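Local atomic coordinates of polyporopepsin (Irpex lacteus, PDB entry 1WKR), a protein that cleaves peptide bonds as a pepsin-like aspartic endopeptidase of broad specificity with milk-clotting activity, and is captured in complex with the inhibitor pepstatin. Residues 50-55 and 73-78; 23-28 and 45-50. All blocks are in the same frame, centred on the assembly; numbering follows the deposited sequence.

Interaction 1 (50-55 and 73-78); sequences STSSAT and YTDTVT
T51 and D75 meet through a hydroxyl and a carboxylate: T51 OG1 donates to D75 OD1 over 2.7 Å, reaching the oxygen nearly in line with its C-O bond. The site lies in the N-terminal part of this pepsin-like fold, where the short, weakly bonded strand 53-55 runs antiparallel to the long strand 67-79. One hydrogen-bonded pair, S53 with T74, ties the backbones together: S53 N gives to T74 O and T74 N to S53 O, both at 2.9 Å. Ahead of that pair the chain turns, and the CA-H of D75 points almost straight at T51 O, 3.5 Å from CA.

The carboxylate is held from several directions. D75 OD1 also accepts from T76 N at 2.8 Å, on its anti side and somewhat out of the carboxylate plane, while D75 OD2 is bonded to Y46 OH, which also meets S52 OG. S52 can join in because its OG stands anti to its own backbone N (chi1 179°). T51 OG1 is also hydrogen-bonded to T49 OG1, in the chain just before it. On the side of S53 and T74, ordered water bridges the segments: water 2 donates to T51 O at 2.7 Å and lies equally close to T74 OG1.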
ATOM      1  N   SER A  50      22.527   5.765 -21.425  1.00  8.83           N
ATOM      2  CA  SER A  50      23.030   4.613 -22.106  1.00 10.38           C
ATOM      3  C   SER A  50      22.589   3.258 -21.566  1.00  9.97           C
ATOM      4  O   SER A  50      22.603   2.258 -22.226  1.00 11.24           O
ATOM      5  CB  SER A  50      24.592   4.581 -22.012  1.00 10.70           C
ATOM      6  OG  SER A  50      25.018   4.410 -20.670  1.00 15.16           O
ATOM      7  N   THR A  51      22.017   3.278 -20.322  1.00  8.60           N
ATOM      8  CA  THR A  51      21.524   2.032 -19.728  1.00  8.81           C
ATOM      9  C   THR A  51      20.018   1.764 -20.138  1.00  9.01           C
ATOM     10  O   THR A  51      19.514   0.705 -19.790  1.00  9.96           O
ATOM     11  CB  THR A  51      21.598   2.093 -18.224  1.00  9.51           C
ATOM     12  OG1 THR A  51      21.059   3.280 -17.705  1.00  8.02           O
ATOM     13  CG2 THR A  51      23.112   2.025 -17.731  1.00 10.08           C
ATOM     14  N   SER A  52      19.391   2.697 -20.789  1.00  8.42           N
ATOM     15  CA  SER A  52      17.995   2.487 -21.296  1.00  8.86           C
ATOM     16  C   SER A  52      18.036   1.568 -22.510  1.00  9.77           C
ATOM     17  O   SER A  52      18.838   1.875 -23.456  1.00 12.04           O
ATOM     18  CB  SER A  52      17.411   3.852 -21.647  1.00  8.32           C
ATOM     19  OG  SER A  52      16.080   3.665 -22.163  1.00  9.68           O
ATOM     20  N   SER A  53      17.175   0.623 -22.604  1.00  9.55           N
ATOM     21  CA  SER A  53      17.023  -0.229 -23.789  1.00 10.75           C
ATOM     22  C   SER A  53      15.594  -0.487 -24.054  1.00 11.19           C
ATOM     23  O   SER A  53      14.754  -0.709 -23.162  1.00  9.62           O
ATOM     24  CB  SER A  53      17.673  -1.621 -23.490  1.00 12.07           C
ATOM     25  OG  SER A  53      19.124  -1.425 -23.382  1.00 18.14           O
ATOM     26  N   ALA A  54      15.271  -0.460 -25.330  1.00 13.94           N
ATOM     27  CA  ALA A  54      13.930  -0.799 -25.750  1.00 15.19           C
ATOM     28  C   ALA A  54      13.620  -2.190 -25.687  1.00 12.02           C
ATOM     29  O   ALA A  54      14.444  -3.097 -25.386  1.00 15.27           O
ATOM     30  CB  ALA A  54      13.885  -0.489 -27.292  1.00 13.73           C
ATOM     31  N   THR A  55      12.189  -2.458 -25.394  1.00 12.55           N
ATOM     32  CA  THR A  55      11.739  -3.807 -25.552  1.00 11.38           C
ATOM     33  C   THR A  55      10.709  -3.868 -26.717  1.00 11.71           C
ATOM     34  O   THR A  55      10.463  -2.916 -27.317  1.00 13.29           O
ATOM     35  CB  THR A  55      11.087  -4.398 -24.287  1.00  9.89           C
ATOM     36  OG1 THR A  55       9.746  -3.788 -24.125  1.00 10.50           O
ATOM     37  CG2 THR A  55      11.858  -4.098 -23.034  1.00 11.71           C
ATOM     38  N   TYR A  73      10.496  -0.569 -21.168  1.00  6.50           N
ATOM     39  CA  TYR A  73      11.954  -0.450 -21.355  1.00  5.47           C
ATOM     40  C   TYR A  73      12.644  -1.289 -20.335  1.00  5.96           C
ATOM     41  O   TYR A  73      12.054  -1.671 -19.330  1.00  6.76           O
ATOM     42  CB  TYR A  73      12.369   0.998 -21.168  1.00  6.48           C
ATOM     43  CG  TYR A  73      11.911   1.968 -22.210  1.00  6.78           C
ATOM     44  CD1 TYR A  73      10.648   2.497 -22.184  1.00  8.26           C
ATOM     45  CD2 TYR A  73      12.751   2.312 -23.296  1.00  7.54           C
ATOM     46  CE1 TYR A  73      10.199   3.407 -23.155  1.00  8.74           C
ATOM     47  CE2 TYR A  73      12.299   3.229 -24.291  1.00  9.01           C
ATOM     48  CZ  TYR A  73      11.044   3.731 -24.160  1.00  7.08           C
ATOM     49  OH  TYR A  73      10.635   4.602 -25.177  1.00 10.47           O
ATOM     50  N   THR A  74      13.965  -1.523 -20.491  1.00  5.93           N
ATOM     51  CA  THR A  74      14.814  -1.908 -19.386  1.00  6.99           C
ATOM     52  C   THR A  74      15.739  -0.769 -19.056  1.00  6.76           C
ATOM     53  O   THR A  74      16.146   0.025 -19.962  1.00  6.86           O
ATOM     54  CB  THR A  74      15.503  -3.215 -19.562  1.00  7.08           C
ATOM     55  OG1 THR A  74      16.399  -3.101 -20.720  1.00  9.58           O
ATOM     56  CG2 THR A  74      14.599  -4.370 -19.818  1.00  8.46           C
ATOM     57  N   ASP A  75      16.148  -0.637 -17.820  1.00  5.67           N
ATOM     58  CA  ASP A  75      17.035   0.429 -17.403  1.00  5.60           C
ATOM     59  C   ASP A  75      17.637   0.098 -16.037  1.00  5.96           C
ATOM     60  O   ASP A  75      17.190  -0.885 -15.367  1.00  6.33           O
ATOM     61  CB  ASP A  75      16.272   1.783 -17.347  1.00  6.69           C
ATOM     62  CG  ASP A  75      17.174   2.954 -17.718  1.00  6.03           C
ATOM     63  OD1 ASP A  75      18.349   2.965 -17.381  1.00  7.00           O
ATOM     64  OD2 ASP A  75      16.631   3.971 -18.236  1.00  7.76           O
ATOM     65  N   THR A  76      18.620   0.841 -15.615  1.00  5.89           N
ATOM     66  CA  THR A  76      19.239   0.660 -14.290  1.00  6.47           C
ATOM     67  C   THR A  76      18.429   1.457 -13.309  1.00  6.28           C
ATOM     68  O   THR A  76      18.232   2.675 -13.460  1.00  6.87           O
ATOM     69  CB  THR A  76      20.675   1.136 -14.322  1.00  7.32           C
ATOM     70  OG1 THR A  76      21.389   0.217 -15.168  1.00  8.91           O
ATOM     71  CG2 THR A  76      21.334   1.069 -12.947  1.00  7.81           C
ATOM     72  N   VAL A  77      17.975   0.795 -12.246  1.00  6.61           N
ATOM     73  CA  VAL A  77      17.152   1.432 -11.178  1.00  6.86           C
ATOM     74  C   VAL A  77      17.910   1.416  -9.897  1.00  6.69           C
ATOM     75  O   VAL A  77      18.461   0.335  -9.500  1.00  7.62           O
ATOM     76  CB  VAL A  77      15.837   0.615 -11.075  1.00  7.26           C
ATOM     77  CG1 VAL A  77      15.055   1.000  -9.826  1.00  7.76           C
ATOM     78  CG2 VAL A  77      15.009   0.862 -12.352  1.00  8.13           C
ATOM     79  N   THR A  78      17.923   2.520  -9.175  1.00  7.26           N
ATOM     80  CA  THR A  78      18.635   2.645  -7.882  1.00  7.72           C
ATOM     81  C   THR A  78      17.655   2.960  -6.792  1.00  7.40           C
ATOM     82  O   THR A  78      16.803   3.847  -6.921  1.00  7.72           O
ATOM     83  CB  THR A  78      19.656   3.820  -7.971  1.00  9.11           C
ATOM     84  OG1 THR A  78      20.579   3.564  -9.105  1.00 13.33           O
ATOM     85  CG2 THR A  78      20.511   3.880  -6.799  1.00 11.91           C
TER
HETATM   86  O   HOH W   1      20.418  -1.393 -17.253  1.00 13.83           O
HETATM   87  O   HOH W   2      18.776  -1.880 -20.097  1.00 16.24           O
HETATM   88  O   HOH W   3      15.769  -4.507 -23.113  1.00 20.39           O

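Interaction 2 (23-28 and 45-50); sequences PATTYS and SYVKTS
In the loop that follows strand 39-40, residues 45-50 pass beside strand 25-32, and the phenol of Y27 reaches across to meet them. The bond is nearly straight: V47 N donates to Y27 OH over 3.0 Å at an N-H...O angle of 171°, arriving at the ring's edge close to its plane. S45 O also lies at that edge, in the plane of the ring and 3.7 Å from Y27 CE2. The hydroxyl donates in turn to water 4, 2.8 Å from Y27 OH, and this water donates to V47 O, so that one phenol holds V47 N directly and V47 O through the water.

Strand 25-32 belongs to the N-terminal part of the pepsin-like fold and pairs with strand 14-20, whose V20 touches Y27; L40 of strand 39-40 packs on it too. With CG beside the backbone N (chi1 -60°), the Y27 ring extends from the strand toward the loop. A phenylalanine here would probably leave V47 N without its acceptor and water 4 without its donor, giving the loop more freedom to shift.

Nearer the surface, T25 and V47 cross at about a right angle, T25 OG1 lying 3.6 Å from V47 CB. Farther along, T49 turns its methyl to P23, CG2 resting 3.5 Å from P23 O, while its OG1 accepts from S22 N.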
ATOM      1  N   PRO A  23      23.920   8.596 -16.222  1.00 11.16           N
ATOM      2  CA  PRO A  23      23.736   9.103 -14.861  1.00 11.53           C
ATOM      3  C   PRO A  23      22.178   9.052 -14.515  1.00 10.59           C
ATOM      4  O   PRO A  23      21.344   9.156 -15.391  1.00 11.32           O
ATOM      5  CB  PRO A  23      24.194  10.551 -14.924  1.00 13.22           C
ATOM      6  CG  PRO A  23      24.040  10.887 -16.258  1.00 14.44           C
ATOM      7  CD  PRO A  23      24.379   9.691 -17.127  1.00 12.35           C
ATOM      8  N   ALA A  24      21.949   8.904 -13.240  1.00 10.51           N
ATOM      9  CA  ALA A  24      20.533   8.654 -12.757  1.00  9.76           C
ATOM     10  C   ALA A  24      19.775  10.005 -12.638  1.00 10.34           C
ATOM     11  O   ALA A  24      20.278  10.978 -12.115  1.00 12.71           O
ATOM     12  CB  ALA A  24      20.582   7.949 -11.414  1.00 11.31           C
ATOM     13  N   THR A  25      18.550   9.939 -13.132  1.00  7.99           N
ATOM     14  CA  THR A  25      17.566  10.988 -12.823  1.00  7.70           C
ATOM     15  C   THR A  25      16.702  10.426 -11.691  1.00  7.06           C
ATOM     16  O   THR A  25      16.329   9.265 -11.715  1.00  7.04           O
ATOM     17  CB  THR A  25      16.711  11.289 -14.083  1.00  7.51           C
ATOM     18  OG1 THR A  25      17.593  11.965 -15.033  1.00  8.91           O
ATOM     19  CG2 THR A  25      15.570  12.257 -13.795  1.00  8.50           C
ATOM     20  N   THR A  26      16.349  11.276 -10.729  1.00  7.35           N
ATOM     21  CA  THR A  26      15.469  10.863  -9.660  1.00  7.83           C
ATOM     22  C   THR A  26      14.022  11.085  -9.959  1.00  6.68           C
ATOM     23  O   THR A  26      13.599  12.158 -10.439  1.00  8.14           O
ATOM     24  CB  THR A  26      15.814  11.690  -8.433  1.00  8.25           C
ATOM     25  OG1 THR A  26      17.157  11.353  -8.017  1.00 11.59           O
ATOM     26  CG2 THR A  26      14.917  11.273  -7.216  1.00  9.68           C
ATOM     27  N   TYR A  27      13.187  10.064  -9.673  1.00  5.69           N
ATOM     28  CA  TYR A  27      11.763  10.120  -9.830  1.00  6.28           C
ATOM     29  C   TYR A  27      11.154   9.778  -8.460  1.00  5.83           C
ATOM     30  O   TYR A  27      11.680   8.945  -7.705  1.00  7.05           O
ATOM     31  CB  TYR A  27      11.275   9.087 -10.849  1.00  6.80           C
ATOM     32  CG  TYR A  27      11.895   9.317 -12.227  1.00  5.60           C
ATOM     33  CD1 TYR A  27      13.170   8.838 -12.504  1.00  6.26           C
ATOM     34  CD2 TYR A  27      11.217  10.016 -13.202  1.00  7.22           C
ATOM     35  CE1 TYR A  27      13.768   9.035 -13.737  1.00  7.30           C
ATOM     36  CE2 TYR A  27      11.824  10.235 -14.510  1.00  7.32           C
ATOM     37  CZ  TYR A  27      13.051   9.712 -14.665  1.00  6.33           C
ATOM     38  OH  TYR A  27      13.663   9.888 -15.957  1.00  8.79           O
ATOM     39  N   SER A  28       9.980  10.363  -8.151  1.00  5.87           N
ATOM     40  CA  SER A  28       9.309  10.076  -6.859  1.00  6.19           C
ATOM     41  C   SER A  28       8.192   9.081  -7.170  1.00  5.59           C
ATOM     42  O   SER A  28       7.192   9.445  -7.783  1.00  6.14           O
ATOM     43  CB  SER A  28       8.824  11.377  -6.302  1.00  6.51           C
ATOM     44  OG  SER A  28       8.221  11.114  -5.038  1.00  6.98           O
ATOM     45  N   SER A  45       9.616  13.817 -17.578  1.00  6.89           N
ATOM     46  CA  SER A  45       9.834  13.011 -18.755  1.00  7.46           C
ATOM     47  C   SER A  45      10.937  11.956 -18.415  1.00  6.79           C
ATOM     48  O   SER A  45      11.855  12.227 -17.678  1.00  7.00           O
ATOM     49  CB  SER A  45      10.349  13.890 -19.887  1.00  7.69           C
ATOM     50  OG  SER A  45       9.389  14.882 -20.194  1.00  9.16           O
ATOM     51  N   TYR A  46      10.791  10.838 -19.107  1.00  6.02           N
ATOM     52  CA  TYR A  46      11.817   9.775 -19.020  1.00  6.29           C
ATOM     53  C   TYR A  46      13.117  10.284 -19.660  1.00  6.24           C
ATOM     54  O   TYR A  46      13.156  10.558 -20.860  1.00  8.63           O
ATOM     55  CB  TYR A  46      11.346   8.549 -19.753  1.00  6.31           C
ATOM     56  CG  TYR A  46      12.262   7.350 -19.755  1.00  5.56           C
ATOM     57  CD1 TYR A  46      13.078   7.043 -18.671  1.00  5.25           C
ATOM     58  CD2 TYR A  46      12.263   6.487 -20.851  1.00  6.20           C
ATOM     59  CE1 TYR A  46      13.897   5.919 -18.689  1.00  6.05           C
ATOM     60  CE2 TYR A  46      13.068   5.370 -20.862  1.00  5.14           C
ATOM     61  CZ  TYR A  46      13.841   5.106 -19.806  1.00  5.41           C
ATOM     62  OH  TYR A  46      14.608   3.921 -19.864  1.00  6.78           O
ATOM     63  N   VAL A  47      14.164  10.351 -18.870  1.00  6.20           N
ATOM     64  CA  VAL A  47      15.513  10.777 -19.370  1.00  6.87           C
ATOM     65  C   VAL A  47      16.240   9.536 -19.798  1.00  5.82           C
ATOM     66  O   VAL A  47      16.592   8.640 -18.946  1.00  7.04           O
ATOM     67  CB  VAL A  47      16.222  11.499 -18.297  1.00  6.80           C
ATOM     68  CG1 VAL A  47      17.622  11.916 -18.838  1.00  8.12           C
ATOM     69  CG2 VAL A  47      15.407  12.779 -17.908  1.00  7.69           C
ATOM     70  N   LYS A  48      16.492   9.354 -21.080  1.00  6.50           N
ATOM     71  CA  LYS A  48      17.089   8.157 -21.654  1.00  6.87           C
ATOM     72  C   LYS A  48      18.591   8.293 -21.659  1.00  7.78           C
ATOM     73  O   LYS A  48      19.192   9.241 -22.229  1.00  9.58           O
ATOM     74  CB  LYS A  48      16.586   7.961 -23.080  1.00  7.37           C
ATOM     75  CG  LYS A  48      15.090   7.607 -23.031  1.00  8.41           C
ATOM     76  CD  LYS A  48      14.594   7.315 -24.489  1.00  9.38           C
ATOM     77  CE  LYS A  48      13.089   6.957 -24.480  1.00 10.05           C
ATOM     78  NZ  LYS A  48      12.647   6.689 -25.892  1.00 12.54           N
ATOM     79  N   THR A  49      19.286   7.365 -21.014  1.00  8.67           N
ATOM     80  CA  THR A  49      20.725   7.319 -20.950  1.00  7.86           C
ATOM     81  C   THR A  49      21.171   6.030 -21.543  1.00  8.55           C
ATOM     82  O   THR A  49      20.424   5.223 -22.066  1.00  9.21           O
ATOM     83  CB  THR A  49      21.213   7.412 -19.484  1.00  7.80           C
ATOM     84  OG1 THR A  49      20.759   6.218 -18.760  1.00  7.79           O
ATOM     85  CG2 THR A  49      20.666   8.634 -18.793  1.00  9.74           C
ATOM     86  N   SER A  50      22.527   5.765 -21.425  1.00  8.83           N
ATOM     87  CA  SER A  50      23.030   4.613 -22.106  1.00 10.38           C
ATOM     88  C   SER A  50      22.589   3.258 -21.566  1.00  9.97           C
ATOM     89  O   SER A  50      22.603   2.258 -22.226  1.00 11.24           O
ATOM     90  CB  SER A  50      24.592   4.581 -22.012  1.00 10.70           C
ATOM     91  OG  SER A  50      25.018   4.410 -20.670  1.00 15.16           O
TER
HETATM   92  O   HOH W   4      15.837   8.217 -16.356  1.00 10.90           O

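In the fold
Y46 joins the two contacts, whose centres lie about 10 Å apart. Its backbone runs through the loop of interaction 2, but its side chain enters interaction 1, where the bonds from Y46 OH span 2.6 Å to D75 OD2 and 2.7 Å to S52 OG. Its ring meets that of Y73 edge-to-face, and K48 NZ bonds to Y73 OH as a further tie. The chain closes interaction 2 before it opens interaction 1, with S50 common to both. The principle is that a surface loop can be fixed at successive points to different strands, here 25-32 and then 67-79. Both contacts lie away from the catalytic aspartates D32 and D212.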